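Local coordinates for protein FMN reductase (NADPH) (Bacillus subtilis, PDB 3N2S) that reduces flavin mononucleotide with NADPH, and also reduces nitroaromatic compounds, quinones and azo dyes, working as an FMN-containing homodimer, at residues V51-P54 with E55-R58; F194-T197 with M198-D202; I205-Y208 with Y209-R212. All coordinates share one frame; numbering follows the deposited sequence.

The three contacts are local, each joining residues within six positions of one another, and each is partly buried with exposed residues at its margin. Contact 1 caps the start of helix 54-63 just after an edge strand of this chain's sheet. Contacts 2 and 3 share helix 191-213, their centres about 16 Å apart on the same side of the chain's centre; contact 2 is opposite contact 1. Chemistry follows place: contact 1 relies on a carboxylate cap, contact 2 on an aromatic ring against selenomethionine at the subunit interface, and contact 3 sets a tyrosine pair, one of them buried, beside the salt bridge of an exposed arginine. All three touch the second subunit.

Contact 1 (V51-P54 with E55-R58); sequences VSDP and EKKR
The Asp-53 carboxylate is met at OD2 by Lys-56 N, 3.0 Å away, which approaches on the anti side and 19° out of the carboxylate plane. The Arg-58 guanidinium has the Glu-55 carboxylate at its edge and in its plane. This grip is side-on, with Arg-58 NE 3.0 Å from Glu-55 OE1. Arg-58 NH1 lies 2.9 Å from Glu-55 OE2, a salt bridge across one turn of the exposed helix surface. Asp-53 is the N-cap of the helix: with CG anti to the backbone N (chi1 179°), its carboxylate reaches forward to the first-turn amide, where the negative charge would suit the helix start. Its carbonyl also serves the helix, Asp-53 O accepting from Lys-57 N at 2.9 Å. Replacing Asp-53 with an alanine removes OD2 and would probably leave the Lys-56 amide without its side-chain cap. Val-51 CG1 rests 3.7 Å from Lys-56 CB, the two side chains crossing at about a right angle. Lys-57 runs past Val-51 in the opposite direction, its CD 3.6 Å from Val-51 O, and its ammonium bonds to Asn-73, whereas that of Lys-56 bonds to Val-148 O. The turn thus links strand 46-51 to helix 54-63: Val-51 pairs with Phe-76 of strand 75-82, and Asn-185 of the second subunit binds the amides of Ser-52 and Asp-53.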
ATOM      1  N   VAL A  51      15.359   6.060 -11.019  1.00 16.40           N
ATOM      2  CA  VAL A  51      16.793   5.756 -11.129  1.00 16.92           C
ATOM      3  C   VAL A  51      17.150   5.260 -12.542  1.00 23.00           C
ATOM      4  O   VAL A  51      16.718   4.183 -12.970  1.00 23.30           O
ATOM      5  CB  VAL A  51      17.291   4.803 -10.007  1.00 19.74           C
ATOM      6  CG1 VAL A  51      18.830   4.715  -9.986  1.00 19.51           C
ATOM      7  CG2 VAL A  51      16.773   5.250  -8.636  1.00 18.78           C
ATOM      8  N   SER A  52      17.895   6.101 -13.275  1.00 19.80           N
ATOM      9  CA  SER A  52      18.364   5.798 -14.626  1.00 19.30           C
ATOM     10  C   SER A  52      19.909   5.777 -14.686  1.00 23.00           C
ATOM     11  O   SER A  52      20.461   5.209 -15.619  1.00 24.18           O
ATOM     12  CB  SER A  52      17.782   6.776 -15.642  1.00 23.50           C
ATOM     13  OG  SER A  52      18.201   8.098 -15.355  1.00 30.95           O
ATOM     14  N   ASP A  53      20.591   6.356 -13.684  1.00 19.23           N
ATOM     15  CA  ASP A  53      22.060   6.376 -13.623  1.00 19.18           C
ATOM     16  C   ASP A  53      22.598   4.924 -13.495  1.00 23.28           C
ATOM     17  O   ASP A  53      22.290   4.252 -12.507  1.00 22.25           O
ATOM     18  CB  ASP A  53      22.577   7.252 -12.468  1.00 21.17           C
ATOM     19  CG  ASP A  53      24.105   7.283 -12.344  1.00 31.29           C
ATOM     20  OD1 ASP A  53      24.753   8.001 -13.137  1.00 35.68           O
ATOM     21  OD2 ASP A  53      24.646   6.549 -11.507  1.00 28.43           O
ATOM     22  N   PRO A  54      23.353   4.425 -14.516  1.00 20.95           N
ATOM     23  CA  PRO A  54      23.872   3.042 -14.472  1.00 19.72           C
ATOM     24  C   PRO A  54      24.577   2.659 -13.178  1.00 20.02           C
ATOM     25  O   PRO A  54      24.317   1.582 -12.657  1.00 19.17           O
ATOM     26  CB  PRO A  54      24.815   2.994 -15.686  1.00 21.41           C
ATOM     27  CG  PRO A  54      24.188   3.918 -16.649  1.00 26.23           C
ATOM     28  CD  PRO A  54      23.761   5.089 -15.777  1.00 22.38           C
ATOM     29  N   GLU A  55      25.413   3.545 -12.625  1.00 16.61           N
ATOM     30  CA  GLU A  55      26.106   3.247 -11.368  1.00 17.16           C
ATOM     31  C   GLU A  55      25.149   3.080 -10.205  1.00 19.94           C
ATOM     32  O   GLU A  55      25.323   2.163  -9.410  1.00 19.53           O
ATOM     33  CB  GLU A  55      27.233   4.259 -11.046  1.00 18.40           C
ATOM     34  CG  GLU A  55      27.991   4.008  -9.737  1.00 26.56           C
ATOM     35  CD  GLU A  55      28.579   2.635  -9.406  1.00 34.80           C
ATOM     36  OE1 GLU A  55      28.696   1.794 -10.321  1.00 27.79           O
ATOM     37  OE2 GLU A  55      28.934   2.400  -8.230  1.00 31.63           O
ATOM     38  N   LYS A  56      24.139   3.953 -10.099  1.00 16.16           N
ATOM     39  CA  LYS A  56      23.152   3.842  -9.005  1.00 14.61           C
ATOM     40  C   LYS A  56      22.261   2.606  -9.156  1.00 18.07           C
ATOM     41  O   LYS A  56      21.986   1.941  -8.162  1.00 17.76           O
ATOM     42  CB  LYS A  56      22.296   5.113  -8.900  1.00 14.97           C
ATOM     43  CG  LYS A  56      23.124   6.344  -8.513  1.00 16.33           C
ATOM     44  CD  LYS A  56      22.248   7.593  -8.317  1.00 20.97           C
ATOM     45  CE  LYS A  56      23.091   8.804  -7.961  1.00 17.29           C
ATOM     46  NZ  LYS A  56      23.808   8.617  -6.687  1.00 13.23           N
ATOM     47  N   LYS A  57      21.827   2.278 -10.384  1.00 16.59           N
ATOM     48  CA  LYS A  57      20.995   1.081 -10.638  1.00 16.29           C
ATOM     49  C   LYS A  57      21.778  -0.163 -10.227  1.00 19.04           C
ATOM     50  O   LYS A  57      21.213  -1.068  -9.610  1.00 16.41           O
ATOM     51  CB  LYS A  57      20.611   0.982 -12.127  1.00 18.08           C
ATOM     52  CG  LYS A  57      19.510   1.956 -12.565  1.00 20.38           C
ATOM     53  CD  LYS A  57      19.180   1.852 -14.060  1.00 24.90           C
ATOM     54  CE  LYS A  57      18.150   0.773 -14.322  1.00 23.23           C
ATOM     55  NZ  LYS A  57      17.376   0.958 -15.589  1.00 22.24           N
ATOM     56  N   ARG A  58      23.097  -0.185 -10.546  1.00 16.91           N
ATOM     57  CA  ARG A  58      24.006  -1.283 -10.203  1.00 15.49           C
ATOM     58  C   ARG A  58      24.134  -1.424  -8.699  1.00 17.18           C
ATOM     59  O   ARG A  58      23.971  -2.526  -8.181  1.00 13.76           O
ATOM     60  CB  ARG A  58      25.400  -1.095 -10.850  1.00 15.06           C
ATOM     61  CG  ARG A  58      26.260  -2.359 -10.724  1.00 24.17           C
ATOM     62  CD  ARG A  58      27.749  -2.056 -10.698  1.00 23.63           C
ATOM     63  NE  ARG A  58      28.132  -1.084  -9.662  1.00 25.18           N
ATOM     64  CZ  ARG A  58      28.405  -1.393  -8.398  1.00 30.18           C
ATOM     65  NH1 ARG A  58      28.743  -0.445  -7.537  1.00 21.94           N
ATOM     66  NH2 ARG A  58      28.328  -2.650  -7.983  1.00 22.00           N
TER

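Contact 2 (F194-T197 with M198-D202); sequences FRHT and MNTYD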
ATOM      1  N   PHE A 194      -9.344 -23.463   8.890  1.00 15.93           N
ATOM      2  CA  PHE A 194      -7.969 -23.057   8.641  1.00 16.51           C
ATOM      3  C   PHE A 194      -7.155 -24.222   8.057  1.00 20.80           C
ATOM      4  O   PHE A 194      -6.518 -24.056   7.030  1.00 18.34           O
ATOM      5  CB  PHE A 194      -7.320 -22.524   9.930  1.00 17.96           C
ATOM      6  CG  PHE A 194      -5.912 -22.025   9.725  1.00 19.93           C
ATOM      7  CD1 PHE A 194      -5.674 -20.719   9.292  1.00 21.93           C
ATOM      8  CD2 PHE A 194      -4.816 -22.861   9.951  1.00 21.38           C
ATOM      9  CE1 PHE A 194      -4.367 -20.259   9.099  1.00 23.02           C
ATOM     10  CE2 PHE A 194      -3.512 -22.400   9.750  1.00 23.64           C
ATOM     11  CZ  PHE A 194      -3.298 -21.105   9.317  1.00 22.17           C
ATOM     12  N   ARG A 195      -7.201 -25.400   8.707  1.00 18.19           N
ATOM     13  CA  ARG A 195      -6.456 -26.581   8.269  1.00 18.74           C
ATOM     14  C   ARG A 195      -6.852 -27.054   6.904  1.00 21.59           C
ATOM     15  O   ARG A 195      -5.971 -27.397   6.143  1.00 21.01           O
ATOM     16  CB  ARG A 195      -6.571 -27.730   9.270  1.00 21.99           C
ATOM     17  CG  ARG A 195      -5.828 -27.455  10.530  1.00 39.13           C
ATOM     18  CD  ARG A 195      -5.494 -28.740  11.217  1.00 46.02           C
ATOM     19  NE  ARG A 195      -4.980 -28.430  12.535  1.00 49.50           N
ATOM     20  CZ  ARG A 195      -5.448 -28.967  13.645  1.00 60.47           C
ATOM     21  NH1 ARG A 195      -6.429 -29.862  13.595  1.00 41.24           N
ATOM     22  NH2 ARG A 195      -4.930 -28.630  14.816  1.00 48.02           N
ATOM     23  N   HIS A 196      -8.158 -27.066   6.593  1.00 21.75           N
ATOM     24  CA  HIS A 196      -8.708 -27.487   5.302  1.00 22.96           C
ATOM     25  C   HIS A 196      -8.224 -26.552   4.184  1.00 22.33           C
ATOM     26  O   HIS A 196      -7.819 -27.025   3.126  1.00 19.83           O
ATOM     27  CB  HIS A 196     -10.248 -27.488   5.353  1.00 26.07           C
ATOM     28  CG  HIS A 196     -10.900 -27.969   4.099  1.00 32.42           C
ATOM     29  ND1 HIS A 196     -11.480 -27.085   3.195  1.00 35.91           N
ATOM     30  CD2 HIS A 196     -11.041 -29.227   3.628  1.00 35.97           C
ATOM     31  CE1 HIS A 196     -11.949 -27.836   2.213  1.00 35.86           C
ATOM     32  NE2 HIS A 196     -11.706 -29.132   2.429  1.00 36.29           N
ATOM     33  N   THR A 197      -8.290 -25.227   4.414  1.00 17.88           N
ATOM     34  CA  THR A 197      -7.873 -24.254   3.398  1.00 17.67           C
ATOM     35  C   THR A 197      -6.368 -24.287   3.186  1.00 20.49           C
ATOM     36  O   THR A 197      -5.927 -24.234   2.048  1.00 20.88           O
ATOM     37  CB  THR A 197      -8.394 -22.835   3.727  1.00 25.28           C
ATOM     38  OG1 THR A 197      -7.894 -22.449   4.991  1.00 34.14           O
ATOM     39  CG2 THR A 197      -9.896 -22.750   3.738  1.00 20.05           C
HETATM   40  N   MSE A 198      -5.586 -24.365   4.278  1.00 19.17           N
HETATM   41  CA  MSE A 198      -4.121 -24.409   4.217  1.00 19.81           C
HETATM   42  C   MSE A 198      -3.605 -25.706   3.596  1.00 20.94           C
HETATM   43  O   MSE A 198      -2.634 -25.657   2.853  1.00 18.58           O
HETATM   44  CB  MSE A 198      -3.483 -24.122   5.578  1.00 23.51           C
HETATM   45  CG  MSE A 198      -3.803 -22.699   6.099  1.00 33.23           C
HETATM   46 SE   MSE A 198      -3.382 -21.244   4.817  1.00 44.79          SE
HETATM   47  CE  MSE A 198      -1.593 -21.935   4.338  1.00 39.98           C
ATOM     48  N   ASN A 199      -4.271 -26.849   3.865  1.00 18.05           N
ATOM     49  CA  ASN A 199      -3.915 -28.138   3.259  1.00 18.07           C
ATOM     50  C   ASN A 199      -4.160 -28.085   1.767  1.00 18.49           C
ATOM     51  O   ASN A 199      -3.316 -28.541   0.998  1.00 16.04           O
ATOM     52  CB  ASN A 199      -4.740 -29.301   3.871  1.00 21.30           C
ATOM     53  CG  ASN A 199      -4.237 -29.842   5.184  1.00 44.29           C
ATOM     54  OD1 ASN A 199      -3.320 -29.317   5.821  1.00 35.59           O
ATOM     55  ND2 ASN A 199      -4.852 -30.918   5.623  1.00 44.32           N
ATOM     56  N   THR A 200      -5.325 -27.545   1.357  1.00 17.43           N
ATOM     57  CA  THR A 200      -5.702 -27.410  -0.054  1.00 17.24           C
ATOM     58  C   THR A 200      -4.671 -26.514  -0.763  1.00 17.62           C
ATOM     59  O   THR A 200      -4.197 -26.873  -1.834  1.00 15.24           O
ATOM     60  CB  THR A 200      -7.124 -26.824  -0.174  1.00 25.74           C
ATOM     61  OG1 THR A 200      -8.028 -27.705   0.489  1.00 25.16           O
ATOM     62  CG2 THR A 200      -7.569 -26.641  -1.620  1.00 25.44           C
ATOM     63  N   TYR A 201      -4.353 -25.357  -0.168  1.00 12.48           N
ATOM     64  CA  TYR A 201      -3.376 -24.430  -0.748  1.00 13.00           C
ATOM     65  C   TYR A 201      -1.997 -25.036  -0.853  1.00 16.81           C
ATOM     66  O   TYR A 201      -1.378 -24.907  -1.899  1.00 16.35           O
ATOM     67  CB  TYR A 201      -3.333 -23.104   0.018  1.00 13.25           C
ATOM     68  CG  TYR A 201      -2.566 -22.022  -0.714  1.00 12.63           C
ATOM     69  CD1 TYR A 201      -2.834 -21.731  -2.052  1.00 13.52           C
ATOM     70  CD2 TYR A 201      -1.629 -21.242  -0.054  1.00 12.44           C
ATOM     71  CE1 TYR A 201      -2.164 -20.700  -2.715  1.00 13.90           C
ATOM     72  CE2 TYR A 201      -0.975 -20.189  -0.697  1.00 13.03           C
ATOM     73  CZ  TYR A 201      -1.240 -19.923  -2.025  1.00 15.36           C
ATOM     74  OH  TYR A 201      -0.562 -18.905  -2.651  1.00 14.61           O
ATOM     75  N   ASP A 202      -1.527 -25.727   0.203  1.00 16.35           N
ATOM     76  CA  ASP A 202      -0.224 -26.389   0.172  1.00 16.35           C
ATOM     77  C   ASP A 202      -0.120 -27.426  -0.962  1.00 18.72           C
ATOM     78  O   ASP A 202       0.926 -27.527  -1.606  1.00 15.97           O
ATOM     79  CB  ASP A 202       0.095 -27.033   1.526  1.00 18.20           C
ATOM     80  CG  ASP A 202       0.718 -26.064   2.518  1.00 22.16           C
ATOM     81  OD1 ASP A 202       1.166 -24.972   2.087  1.00 21.31           O
ATOM     82  OD2 ASP A 202       0.844 -26.431   3.695  1.00 23.58           O
TER
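A Met-aromatic pair one turn apart on helix 191-213, Phe-194 with Met-198 (present as selenomethionine), carries this contact. Met-198 CG sits over one face of the phenylalanine ring, 3.7 Å from its centroid in a CH-pi contact. The nearest ring atom is Phe-194 CZ, 3.6 Å from that CG. The selenium lies farther off and oblique to the ring, with SE 4.9 Å from the centroid. CG of Phe-194 stands opposite the backbone N (chi1 -177°), while Met-198 chi1 (-63°) puts its CG over the ring and the bend at chi2 sets SE obliquely, farther from the centroid. Backbone bonds bind the same turn, Met-198 N donating to Phe-194 O at 2.9 Å. Around the helix, Thr-200 gives His-196 O two donors: its OG1 donates to His-196 O at 2.7 Å and its N to the same oxygen at 3.1 Å, from opposite faces of the carbonyl plane. The hydroxyl is thereby satisfied within the helix, and it also lies over the centre of the His-196 ring. Leu-89 of the second subunit packs on Met-198, as Gln-88 of that subunit does on Phe-194, while Trp-221 covers Met-198 from within the chain. The arrangement is a helix face with an aromatic and a selenomethionine side chain, i to i+4, turned to a dimer interface, beside a threonine bonded back to the carbonyl one turn earlier.

Contact 3 (I205-Y208 with Y209-R212); sequences ISDY and YRER
Tyr-208 and Tyr-209, neighbours in sequence, set their rings in an offset edge-to-face pair, the edge of Tyr-208 toward the face of Tyr-209. The planes stand at 68° and the centroids are 5.5 Å apart, with Tyr-208 CD2 coming to 3.8 Å from Tyr-209 CD1. Ile-205 lies alongside Tyr-209 and points the same way, with its CG2 3.4 Å from Tyr-209 CE2, a close apolar contact. The Arg-212 guanidinium stands nearly perpendicular to the Tyr-208 ring and presents its edge, with NH1 3.8 Å from Tyr-208 CE2. Elsewhere on the helix, Asp-207 and Arg-210 form an i to i+3 salt bridge, side by side with carboxylate and guanidinium planes 72° apart. The arginine grips end-on, both nitrogens on one oxygen: NH1 to Asp-207 OD2 at 2.7 Å and NH2 to the same OD2 at 2.8 Å. NH2 meets the anti lone pair, whereas NH1 comes from above the carboxylate plane; the bend in the Arg-210 chain at chi3 (-51°) folds the guanidinium back over the preceding turn. The other oxygen, OD1, pairs with Lys-203, so the carboxylate serves two cations. Helix 191-213 here lies against the loop of Pro-174 and the FMN-pocket residue Lys-173, both touched by Tyr-208; the Tyr-209 hydroxyl is hydrogen-bonded to Gln-224 OE1 of helix 221-229, and Tyr-42 of the second subunit packs on Ile-205 and Tyr-209.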
ATOM      1  N   ILE A 205       0.094 -25.451  -4.325  1.00 13.48           N
ATOM      2  CA  ILE A 205       1.442 -24.905  -4.512  1.00 13.00           C
ATOM      3  C   ILE A 205       2.474 -25.982  -4.823  1.00 17.59           C
ATOM      4  O   ILE A 205       3.300 -25.789  -5.722  1.00 17.52           O
ATOM      5  CB  ILE A 205       1.813 -23.978  -3.315  1.00 14.51           C
ATOM      6  CG1 ILE A 205       0.868 -22.738  -3.242  1.00 14.38           C
ATOM      7  CG2 ILE A 205       3.283 -23.536  -3.361  1.00 16.23           C
ATOM      8  CD1 ILE A 205       0.669 -21.932  -4.561  1.00 17.56           C
ATOM      9  N   SER A 206       2.441 -27.098  -4.071  1.00 16.96           N
ATOM     10  CA  SER A 206       3.356 -28.217  -4.323  1.00 18.36           C
ATOM     11  C   SER A 206       3.154 -28.730  -5.762  1.00 23.36           C
ATOM     12  O   SER A 206       4.142 -28.853  -6.504  1.00 22.05           O
ATOM     13  CB  SER A 206       3.177 -29.326  -3.288  1.00 24.18           C
ATOM     14  OG  SER A 206       1.888 -29.906  -3.320  1.00 38.96           O
ATOM     15  N   ASP A 207       1.875 -28.906  -6.194  1.00 21.93           N
ATOM     16  CA  ASP A 207       1.553 -29.322  -7.576  1.00 22.31           C
ATOM     17  C   ASP A 207       2.068 -28.304  -8.590  1.00 27.17           C
ATOM     18  O   ASP A 207       2.609 -28.688  -9.631  1.00 28.66           O
ATOM     19  CB  ASP A 207       0.039 -29.514  -7.785  1.00 23.71           C
ATOM     20  CG  ASP A 207      -0.612 -30.741  -7.159  1.00 28.28           C
ATOM     21  OD1 ASP A 207      -1.855 -30.818  -7.182  1.00 29.52           O
ATOM     22  OD2 ASP A 207       0.118 -31.578  -6.570  1.00 27.26           O
ATOM     23  N   TYR A 208       1.897 -27.007  -8.290  1.00 22.42           N
ATOM     24  CA  TYR A 208       2.367 -25.916  -9.140  1.00 21.99           C
ATOM     25  C   TYR A 208       3.888 -26.016  -9.375  1.00 26.48           C
ATOM     26  O   TYR A 208       4.336 -25.935 -10.528  1.00 25.84           O
ATOM     27  CB  TYR A 208       1.996 -24.551  -8.524  1.00 23.19           C
ATOM     28  CG  TYR A 208       2.561 -23.371  -9.278  1.00 26.20           C
ATOM     29  CD1 TYR A 208       1.912 -22.865 -10.399  1.00 28.72           C
ATOM     30  CD2 TYR A 208       3.766 -22.787  -8.899  1.00 27.07           C
ATOM     31  CE1 TYR A 208       2.437 -21.795 -11.113  1.00 30.04           C
ATOM     32  CE2 TYR A 208       4.308 -21.722  -9.613  1.00 28.84           C
ATOM     33  CZ  TYR A 208       3.631 -21.221 -10.708  1.00 38.74           C
ATOM     34  OH  TYR A 208       4.144 -20.146 -11.379  1.00 45.45           O
ATOM     35  N   TYR A 209       4.675 -26.164  -8.293  1.00 23.25           N
ATOM     36  CA  TYR A 209       6.128 -26.294  -8.428  1.00 23.87           C
ATOM     37  C   TYR A 209       6.543 -27.556  -9.167  1.00 28.89           C
ATOM     38  O   TYR A 209       7.468 -27.490  -9.977  1.00 29.10           O
ATOM     39  CB  TYR A 209       6.855 -26.162  -7.086  1.00 25.04           C
ATOM     40  CG  TYR A 209       6.775 -24.774  -6.499  1.00 27.43           C
ATOM     41  CD1 TYR A 209       7.046 -23.651  -7.276  1.00 30.58           C
ATOM     42  CD2 TYR A 209       6.452 -24.578  -5.161  1.00 29.02           C
ATOM     43  CE1 TYR A 209       6.970 -22.366  -6.743  1.00 32.59           C
ATOM     44  CE2 TYR A 209       6.397 -23.297  -4.610  1.00 30.16           C
ATOM     45  CZ  TYR A 209       6.625 -22.193  -5.414  1.00 37.58           C
ATOM     46  OH  TYR A 209       6.574 -20.924  -4.896  1.00 40.76           O
ATOM     47  N   ARG A 210       5.866 -28.688  -8.894  1.00 26.15           N
ATOM     48  CA  ARG A 210       6.129 -29.961  -9.575  1.00 27.09           C
ATOM     49  C   ARG A 210       5.948 -29.767 -11.078  1.00 33.57           C
ATOM     50  O   ARG A 210       6.873 -30.064 -11.834  1.00 34.19           O
ATOM     51  CB  ARG A 210       5.194 -31.059  -9.048  1.00 28.99           C
ATOM     52  CG  ARG A 210       5.792 -32.471  -9.061  1.00 36.09           C
ATOM     53  CD  ARG A 210       4.858 -33.528  -8.480  1.00 40.93           C
ATOM     54  NE  ARG A 210       4.327 -33.150  -7.165  1.00 50.12           N
ATOM     55  CZ  ARG A 210       3.074 -32.758  -6.946  1.00 65.85           C
ATOM     56  NH1 ARG A 210       2.202 -32.705  -7.949  1.00 61.64           N
ATOM     57  NH2 ARG A 210       2.683 -32.414  -5.726  1.00 45.25           N
ATOM     58  N   GLU A 211       4.809 -29.163 -11.493  1.00 31.65           N
ATOM     59  CA  GLU A 211       4.459 -28.867 -12.888  1.00 32.24           C
ATOM     60  C   GLU A 211       5.457 -27.905 -13.552  1.00 36.15           C
ATOM     61  O   GLU A 211       5.971 -28.217 -14.628  1.00 35.94           O
ATOM     62  CB  GLU A 211       3.005 -28.332 -12.987  1.00 33.81           C
ATOM     63  CG  GLU A 211       2.406 -28.348 -14.388  1.00 43.76           C
ATOM     64  CD  GLU A 211       0.899 -28.154 -14.491  1.00 64.73           C
ATOM     65  OE1 GLU A 211       0.469 -27.122 -15.058  1.00 34.06           O
ATOM     66  OE2 GLU A 211       0.147 -29.058 -14.054  1.00 63.49           O
ATOM     67  N   ARG A 212       5.744 -26.758 -12.894  1.00 32.56           N
ATOM     68  CA  ARG A 212       6.642 -25.692 -13.348  1.00 32.69           C
ATOM     69  C   ARG A 212       8.114 -26.145 -13.491  1.00 38.78           C
ATOM     70  O   ARG A 212       8.777 -25.753 -14.453  1.00 38.17           O
ATOM     71  CB  ARG A 212       6.502 -24.471 -12.397  1.00 33.09           C
ATOM     72  CG  ARG A 212       7.603 -23.409 -12.464  1.00 42.26           C
ATOM     73  CD  ARG A 212       8.048 -22.986 -11.071  1.00 48.93           C
ATOM     74  NE  ARG A 212       9.086 -21.959 -11.125  1.00 52.51           N
ATOM     75  CZ  ARG A 212       9.002 -20.766 -10.544  1.00 67.89           C
ATOM     76  NH1 ARG A 212       7.933 -20.444  -9.821  1.00 51.34           N
ATOM     77  NH2 ARG A 212       9.990 -19.892 -10.668  1.00 62.00           N
TER